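Local coordinates for protein putative pyridoxal phosphate-dependent transferase (Clostridium difficile, PDB 4DQ6) that is a putative pyridoxal phosphate-dependent transferase of the class I and II aminotransferase family, and holds pyridoxal-5'-phosphate in a pocket of each subunit, at residues K27-N32 and P36-D41. Numbering follows the deposited sequence.
Sequences KKYGTN and PMWVAD
The indole of Trp38 has Tyr29 CE2 above the centre of one face and Val39 CG2 toward the rim of the opposite one, while CA of Pro36 lies at its edge. The tyrosine ring presents its own edge to the indole, with CG of Lys28 over one of its faces. Planes turned 88° apart, with the phenol and pyrrole centroids separated by 5.4 Å, identify a T-shaped (edge-to-face) pair. Two points of the phenol make the touch: Tyr29 CE2 stands 3.9 Å from Trp38 CD2, and Tyr29 OH comes over the rim of the same face, 3.4 Å from Trp38 CB and 3.6 Å from Trp38 CG. With CG between the backbone N and the carbonyl carbon (chi1 61°), Trp38, in the loop after strand 35-36, turns the face opposite Val39 to Tyr29, the last residue of helix 25-29. The pair thus joins loop and helix end across a short connection, and Tyr29 also packs on helix 339-350. Both polar groups take backbone carbonyls outside the segments: Tyr29 OH with Leu354 O, Trp38 NE1 with Lys21 O. The Trp38 side chain is about 11 Å from the bound pyridoxal-5'-phosphate. Across the two segments the chemistry is therefore aromatic and van der Waals, and probably includes a weak electrostatic attraction between the tyrosine's C-H edge and the indole pi face.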
ATOM      1  N   LYS A  27       3.795  14.872 -18.439  1.00 38.31           N
ATOM      2  CA  LYS A  27       4.478  15.633 -17.404  1.00 39.82           C
ATOM      3  C   LYS A  27       5.974  15.489 -17.531  1.00 38.74           C
ATOM      4  O   LYS A  27       6.706  16.406 -17.189  1.00 42.05           O
ATOM      5  CB  LYS A  27       4.008  15.288 -15.975  1.00 41.72           C
ATOM      6  CG  LYS A  27       3.860  13.805 -15.689  1.00 40.94           C
ATOM      7  N   LYS A  28       6.443  14.354 -18.046  1.00 36.87           N
ATOM      8  CA  LYS A  28       7.874  14.093 -18.067  1.00 35.75           C
ATOM      9  C   LYS A  28       8.536  14.592 -19.355  1.00 34.92           C
ATOM     10  O   LYS A  28       9.625  15.162 -19.319  1.00 37.30           O
ATOM     11  CB  LYS A  28       8.137  12.596 -17.875  1.00 36.04           C
ATOM     12  CG  LYS A  28       9.615  12.238 -17.905  1.00 37.21           C
ATOM     13  N   TYR A  29       7.857  14.404 -20.484  1.00 30.84           N
ATOM     14  CA  TYR A  29       8.424  14.661 -21.812  1.00 29.31           C
ATOM     15  C   TYR A  29       7.772  15.855 -22.516  1.00 31.81           C
ATOM     16  O   TYR A  29       8.257  16.265 -23.560  1.00 33.09           O
ATOM     17  CB  TYR A  29       8.277  13.423 -22.685  1.00 27.10           C
ATOM     18  CG  TYR A  29       9.038  12.236 -22.129  1.00 24.59           C
ATOM     19  CD1 TYR A  29      10.395  12.093 -22.331  1.00 24.95           C
ATOM     20  CD2 TYR A  29       8.389  11.274 -21.401  1.00 24.27           C
ATOM     21  CE1 TYR A  29      11.075  11.017 -21.805  1.00 23.84           C
ATOM     22  CE2 TYR A  29       9.056  10.187 -20.865  1.00 23.75           C
ATOM     23  CZ  TYR A  29      10.406  10.063 -21.076  1.00 22.85           C
ATOM     24  OH  TYR A  29      11.055   8.994 -20.488  1.00 22.81           O
ATOM     25  N   GLY A  30       6.659  16.352 -21.975  1.00 31.87           N
ATOM     26  CA  GLY A  30       5.978  17.496 -22.569  1.00 35.31           C
ATOM     27  C   GLY A  30       4.827  17.113 -23.477  1.00 36.32           C
ATOM     28  O   GLY A  30       4.051  17.994 -23.892  1.00 37.51           O
ATOM     29  N   THR A  31       4.722  15.821 -23.796  1.00 34.65           N
ATOM     30  CA  THR A  31       3.667  15.270 -24.639  1.00 33.20           C
ATOM     31  C   THR A  31       3.496  13.798 -24.334  1.00 32.89           C
ATOM     32  O   THR A  31       4.424  13.182 -23.842  1.00 31.41           O
ATOM     33  CB  THR A  31       3.961  15.459 -26.144  1.00 34.07           C
ATOM     34  OG1 THR A  31       2.951  14.789 -26.914  1.00 35.94           O
ATOM     35  CG2 THR A  31       5.301  14.924 -26.514  1.00 33.21           C
ATOM     36  N   ASN A  32       2.301  13.262 -24.588  1.00 31.53           N
ATOM     37  CA  ASN A  32       1.975  11.853 -24.468  1.00 31.99           C
ATOM     38  C   ASN A  32       1.994  11.120 -25.822  1.00 30.43           C
ATOM     39  O   ASN A  32       1.825   9.905 -25.888  1.00 31.40           O
ATOM     40  CB  ASN A  32       0.580  11.712 -23.859  1.00 35.11           C
ATOM     41  CG  ASN A  32       0.524  10.844 -22.605  1.00 34.59           C
ATOM     42  OD1 ASN A  32       1.541  10.466 -21.957  1.00 30.89           O
ATOM     43  ND2 ASN A  32      -0.718  10.568 -22.199  1.00 38.29           N
ATOM     44  N   PRO A  36       6.394   4.578 -26.007  1.00 18.89           N
ATOM     45  CA  PRO A  36       7.025   4.510 -24.672  1.00 18.86           C
ATOM     46  C   PRO A  36       7.981   3.332 -24.512  1.00 18.71           C
ATOM     47  O   PRO A  36       7.604   2.174 -24.676  1.00 20.45           O
ATOM     48  CB  PRO A  36       5.807   4.356 -23.749  1.00 18.98           C
ATOM     49  CG  PRO A  36       4.857   3.598 -24.582  1.00 19.47           C
ATOM     50  CD  PRO A  36       5.001   4.104 -25.977  1.00 19.92           C
ATOM     51  N   MET A  37       9.218   3.620 -24.127  1.00 18.00           N
ATOM     52  CA  MET A  37      10.198   2.591 -23.847  1.00 16.72           C
ATOM     53  C   MET A  37      10.948   2.930 -22.570  1.00 17.10           C
ATOM     54  O   MET A  37      12.174   2.658 -22.463  1.00 17.95           O
ATOM     55  CB  MET A  37      11.212   2.498 -24.999  1.00 18.17           C
ATOM     56  CG  MET A  37      10.603   2.264 -26.371  1.00 18.16           C
ATOM     57  SD  MET A  37       9.883   0.633 -26.631  1.00 19.47           S
ATOM     58  CE  MET A  37      11.353  -0.393 -26.868  1.00 18.07           C
ATOM     59  N   TRP A  38      10.232   3.507 -21.633  1.00 16.12           N
ATOM     60  CA  TRP A  38      10.900   4.164 -20.502  1.00 17.29           C
ATOM     61  C   TRP A  38      10.647   3.377 -19.238  1.00 19.33           C
ATOM     62  O   TRP A  38      11.431   2.472 -18.885  1.00 20.34           O
ATOM     63  CB  TRP A  38      10.529   5.671 -20.465  1.00 18.00           C
ATOM     64  CG  TRP A  38       9.046   5.991 -20.277  1.00 17.69           C
ATOM     65  CD1 TRP A  38       7.968   5.684 -21.125  1.00 17.69           C
ATOM     66  CD2 TRP A  38       8.454   6.756 -19.182  1.00 18.49           C
ATOM     67  NE1 TRP A  38       6.797   6.146 -20.607  1.00 17.77           N
ATOM     68  CE2 TRP A  38       7.027   6.821 -19.451  1.00 18.82           C
ATOM     69  CE3 TRP A  38       8.949   7.356 -18.014  1.00 19.92           C
ATOM     70  CZ2 TRP A  38       6.142   7.458 -18.609  1.00 19.10           C
ATOM     71  CZ3 TRP A  38       8.044   7.985 -17.158  1.00 20.63           C
ATOM     72  CH2 TRP A  38       6.665   8.065 -17.463  1.00 19.46           C
ATOM     73  N   VAL A  39       9.519   3.625 -18.585  1.00 18.16           N
ATOM     74  CA  VAL A  39       9.133   2.950 -17.323  1.00 20.02           C
ATOM     75  C   VAL A  39       9.339   1.435 -17.388  1.00 17.18           C
ATOM     76  O   VAL A  39       8.877   0.777 -18.350  1.00 15.24           O
ATOM     77  CB  VAL A  39       7.622   3.245 -17.073  1.00 22.13           C
ATOM     78  CG1 VAL A  39       6.936   2.141 -16.226  1.00 27.14           C
ATOM     79  CG2 VAL A  39       7.453   4.647 -16.495  1.00 26.14           C
ATOM     80  N   ALA A  40       9.906   0.832 -16.354  1.00 15.26           N
ATOM     81  CA  ALA A  40      10.131  -0.616 -16.267  1.00 14.87           C
ATOM     82  C   ALA A  40       8.885  -1.386 -15.819  1.00 15.07           C
ATOM     83  O   ALA A  40       8.805  -1.908 -14.705  1.00 15.41           O
ATOM     84  CB  ALA A  40      11.332  -0.878 -15.302  1.00 14.61           C
ATOM     85  N   ASP A  41       7.932  -1.491 -16.743  1.00 14.98           N
ATOM     86  CA  ASP A  41       6.959  -2.587 -16.735  1.00 15.40           C
ATOM     87  C   ASP A  41       6.918  -3.075 -18.163  1.00 15.14           C
ATOM     88  O   ASP A  41       7.490  -2.476 -19.051  1.00 17.14           O
ATOM     89  CB  ASP A  41       5.589  -2.244 -16.103  1.00 16.45           C
ATOM     90  CG  ASP A  41       4.742  -1.302 -16.907  1.00 17.19           C
ATOM     91  OD1 ASP A  41       4.982  -1.099 -18.121  1.00 17.54           O
ATOM     92  OD2 ASP A  41       3.757  -0.757 -16.331  1.00 16.94           O
TER